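Local coordinates for protein EIAV protease (Equine infectious anemia virus, PDB 1FMB) that probably cleaves the viral polyproteins as a dimeric retroviral aspartyl protease, here in complex with the inhibitor HBY-793, at residues 11-16 against 20-25. The protein carries 1 engineered substitution. Sequence-based numbering, arbitrary orientation.
Sequences TIVLIN and LNVLLD. With HYB ([2-(2-methyl-propane-2-sulfonylmethyl)-3-naphthalen-1-yl-propionyl-valinyl]-phenylalaninol), chain B.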
loop_
_atom_site.group_PDB
_atom_site.type_symbol
_atom_site.label_atom_id
_atom_site.label_comp_id
_atom_site.label_asym_id
_atom_site.label_seq_id
_atom_site.Cartn_x
_atom_site.Cartn_y
_atom_site.Cartn_z
ATOM N N THR A 11 12.687 4.203 2.551
ATOM C CA THR A 11 14.131 4.094 2.274
ATOM C C THR A 11 14.517 5.272 1.396
ATOM O O THR A 11 13.632 5.940 0.845
ATOM C CB THR A 11 14.545 2.790 1.584
ATOM O OG1 THR A 11 15.949 2.618 1.781
ATOM C CG2 THR A 11 14.238 2.755 0.097
ATOM N N ILE A 12 15.820 5.556 1.345
ATOM C CA ILE A 12 16.309 6.623 0.479
ATOM C C ILE A 12 16.740 6.000 -0.834
ATOM O O ILE A 12 17.502 5.003 -0.902
ATOM C CB ILE A 12 17.527 7.341 1.164
ATOM C CG1 ILE A 12 16.886 8.007 2.386
ATOM C CG2 ILE A 12 18.138 8.260 0.127
ATOM C CD1 ILE A 12 17.660 8.753 3.424
ATOM N N VAL A 13 16.282 6.540 -1.944
ATOM C CA VAL A 13 16.667 6.074 -3.284
ATOM C C VAL A 13 17.156 7.289 -4.084
ATOM O O VAL A 13 16.785 8.455 -3.820
ATOM C CB VAL A 13 15.630 5.378 -4.184
ATOM C CG1 VAL A 13 15.133 4.061 -3.571
ATOM C CG2 VAL A 13 14.408 6.213 -4.529
ATOM N N LEU A 14 17.981 7.095 -5.122
ATOM C CA LEU A 14 18.328 8.293 -5.919
ATOM C C LEU A 14 17.408 8.256 -7.148
ATOM O O LEU A 14 17.384 7.246 -7.803
ATOM C CB LEU A 14 19.791 8.306 -6.464
ATOM C CG LEU A 14 20.812 8.516 -5.308
ATOM C CD1 LEU A 14 22.236 8.170 -5.723
ATOM C CD2 LEU A 14 20.782 9.955 -4.823
ATOM N N ILE A 15 16.603 9.314 -7.404
ATOM C CA ILE A 15 15.812 9.325 -8.614
ATOM C C ILE A 15 16.410 10.476 -9.426
ATOM O O ILE A 15 16.472 11.621 -8.904
ATOM C CB ILE A 15 14.330 9.580 -8.270
ATOM C CG1 ILE A 15 13.923 8.400 -7.390
ATOM C CG2 ILE A 15 13.567 9.709 -9.604
ATOM C CD1 ILE A 15 12.542 8.322 -6.746
ATOM N N ASN A 16 16.851 10.269 -10.628
ATOM C CA ASN A 16 17.463 11.320 -11.465
ATOM C C ASN A 16 18.464 12.104 -10.605
ATOM O O ASN A 16 18.451 13.327 -10.460
ATOM C CB ASN A 16 16.451 12.308 -12.060
ATOM C CG ASN A 16 15.584 11.649 -13.127
ATOM O OD1 ASN A 16 15.759 10.442 -13.362
ATOM N ND2 ASN A 16 14.702 12.386 -13.805
ATOM N N LEU A 20 15.837 10.794 -2.434
ATOM C CA LEU A 20 14.450 11.070 -1.967
ATOM C C LEU A 20 14.029 9.950 -1.014
ATOM O O LEU A 20 14.374 8.813 -1.315
ATOM C CB LEU A 20 13.464 10.939 -3.156
ATOM C CG LEU A 20 13.521 12.081 -4.202
ATOM C CD1 LEU A 20 12.500 11.890 -5.327
ATOM C CD2 LEU A 20 13.192 13.376 -3.502
ATOM N N ASN A 21 13.236 10.219 0.014
ATOM C CA ASN A 21 12.736 9.216 0.960
ATOM C C ASN A 21 11.416 8.733 0.315
ATOM O O ASN A 21 10.636 9.607 -0.077
ATOM C CB ASN A 21 12.341 9.738 2.332
ATOM C CG ASN A 21 12.402 8.684 3.439
ATOM O OD1 ASN A 21 13.433 8.100 3.839
ATOM N ND2 ASN A 21 11.206 8.447 3.993
ATOM N N VAL A 22 11.320 7.433 0.139
ATOM C CA VAL A 22 10.161 6.848 -0.552
ATOM C C VAL A 22 9.470 5.762 0.254
ATOM O O VAL A 22 10.180 5.158 1.045
ATOM C CB VAL A 22 10.559 6.225 -1.903
ATOM C CG1 VAL A 22 11.259 7.295 -2.752
ATOM C CG2 VAL A 22 11.496 5.061 -1.903
ATOM N N LEU A 23 8.184 5.511 0.060
ATOM C CA LEU A 23 7.463 4.505 0.818
ATOM C C LEU A 23 7.522 3.240 -0.023
ATOM O O LEU A 23 7.245 3.348 -1.243
ATOM C CB LEU A 23 6.017 4.979 0.996
ATOM C CG LEU A 23 5.061 3.930 1.589
ATOM C CD1 LEU A 23 5.451 3.582 3.011
ATOM C CD2 LEU A 23 3.624 4.449 1.610
ATOM N N LEU A 24 7.827 2.065 0.505
ATOM C CA LEU A 24 7.860 0.788 -0.226
ATOM C C LEU A 24 6.450 0.184 -0.012
ATOM O O LEU A 24 6.054 -0.196 1.104
ATOM C CB LEU A 24 8.886 -0.148 0.416
ATOM C CG LEU A 24 10.264 0.588 0.474
ATOM C CD1 LEU A 24 11.294 -0.310 1.156
ATOM C CD2 LEU A 24 10.640 0.918 -0.931
ATOM N N ASP A 25 5.699 0.198 -1.080
ATOM C CA ASP A 25 4.274 -0.129 -0.999
ATOM C C ASP A 25 3.760 -1.290 -1.829
ATOM O O ASP A 25 3.549 -1.203 -3.046
ATOM C CB ASP A 25 3.547 1.185 -1.391
ATOM C CG ASP A 25 2.029 1.188 -1.193
ATOM O OD1 ASP A 25 1.520 0.147 -0.706
ATOM O OD2 ASP A 25 1.476 2.195 -1.653
HETATM S S1 HYB B . -4.438 7.097 7.554
HETATM O O2 HYB B . -4.773 8.434 7.151
HETATM O O3 HYB B . -5.264 6.023 7.106
HETATM C C4 HYB B . -0.565 11.417 4.608
HETATM C C5 HYB B . -1.838 10.938 4.673
HETATM C C6 HYB B . -2.075 9.515 4.833
HETATM C C7 HYB B . -1.034 8.659 4.921
HETATM C C8 HYB B . 0.379 9.152 4.841
HETATM C C9 HYB B . 0.563 10.533 4.695
HETATM C C10 HYB B . 1.893 11.073 4.634
HETATM C C11 HYB B . 2.970 10.229 4.704
HETATM C C12 HYB B . 2.783 8.826 4.843
HETATM C C13 HYB B . 1.489 8.302 4.914
HETATM O O14 HYB B . -0.023 2.969 0.425
HETATM C C15 HYB B . -1.124 3.173 -0.534
HETATM N N16 HYB B . -2.331 4.185 1.316
HETATM C C17 HYB B . -1.843 4.462 -0.046
HETATM C C18 HYB B . -0.875 5.666 0.033
HETATM C C19 HYB B . -1.423 7.068 0.207
HETATM C C20 HYB B . -1.526 7.706 1.448
HETATM C C21 HYB B . -1.980 9.023 1.590
HETATM C C22 HYB B . -2.356 9.733 0.444
HETATM C C23 HYB B . -2.239 9.130 -0.807
HETATM C C24 HYB B . -1.782 7.814 -0.928
HETATM N N25 HYB B . -3.587 5.235 3.891
HETATM C C26 HYB B . -3.899 3.957 3.201
HETATM C C27 HYB B . -3.661 4.302 1.681
HETATM O O28 HYB B . -4.534 4.576 0.874
HETATM C C29 HYB B . -5.322 3.414 3.483
HETATM C C30 HYB B . -5.706 2.307 2.488
HETATM C C31 HYB B . -5.328 2.927 4.951
HETATM C C32 HYB B . -2.832 5.330 5.020
HETATM O O33 HYB B . -2.303 4.353 5.564
HETATM C C34 HYB B . -2.592 6.765 5.536
HETATM C C35 HYB B . -1.162 7.132 5.064
HETATM C C36 HYB B . -2.729 6.878 7.089
HETATM C C37 HYB B . -4.184 5.587 9.904
HETATM C C38 HYB B . -4.464 7.024 9.394
HETATM C C39 HYB B . -5.918 7.369 9.795
HETATM C C40 HYB B . -3.471 8.058 9.981
#
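Val13 and Val22 meet at the packed heart of this contact, their side chains crossing at about a right angle with Val13 CG2 3.8 Å from Val22 CG1. With Val13 CG1 anti to the carbonyl carbon (chi1 -63°), CG2 falls between the backbone N and the carbonyl carbon, against both methyls of Val22. Further along the same face Ile15 reaches over with the end of its chain, CD1 lying 3.8 Å from Leu20 CD1; at the other end Thr11 CG2 runs alongside Val22 and comes near Leu24 CD2, while Thr11 OG1, anti to its N (chi1 -161°), is hydrogen-bonded to Lys71 NZ, which also donates to Ile12 O. Leu90 closes over Val13, Val22 and Leu24. Behind these side chains lie four backbone bonds of an antiparallel beta hairpin, strands 10-15 and 18-24: Thr11 and Val22 exchange two, the shorter being Val22 N to Thr11 O at 2.8 Å, and Val13 and Leu20 exchange two more. In the retroviral aspartyl protease fold this hairpin leads straight to the active-site loop, and Asp25, at the far end of 20-25, has OD2 2.7 Å from inhibitor O14. The opposite face is thin and open to solvent. There Ile12 and Asn21 form the non-hydrogen-bonded pair, their CA atoms 4.4 Å apart, and little more than Ile12 CG1 against Asn21 OD1, at 3.7 Å, joins their side chains.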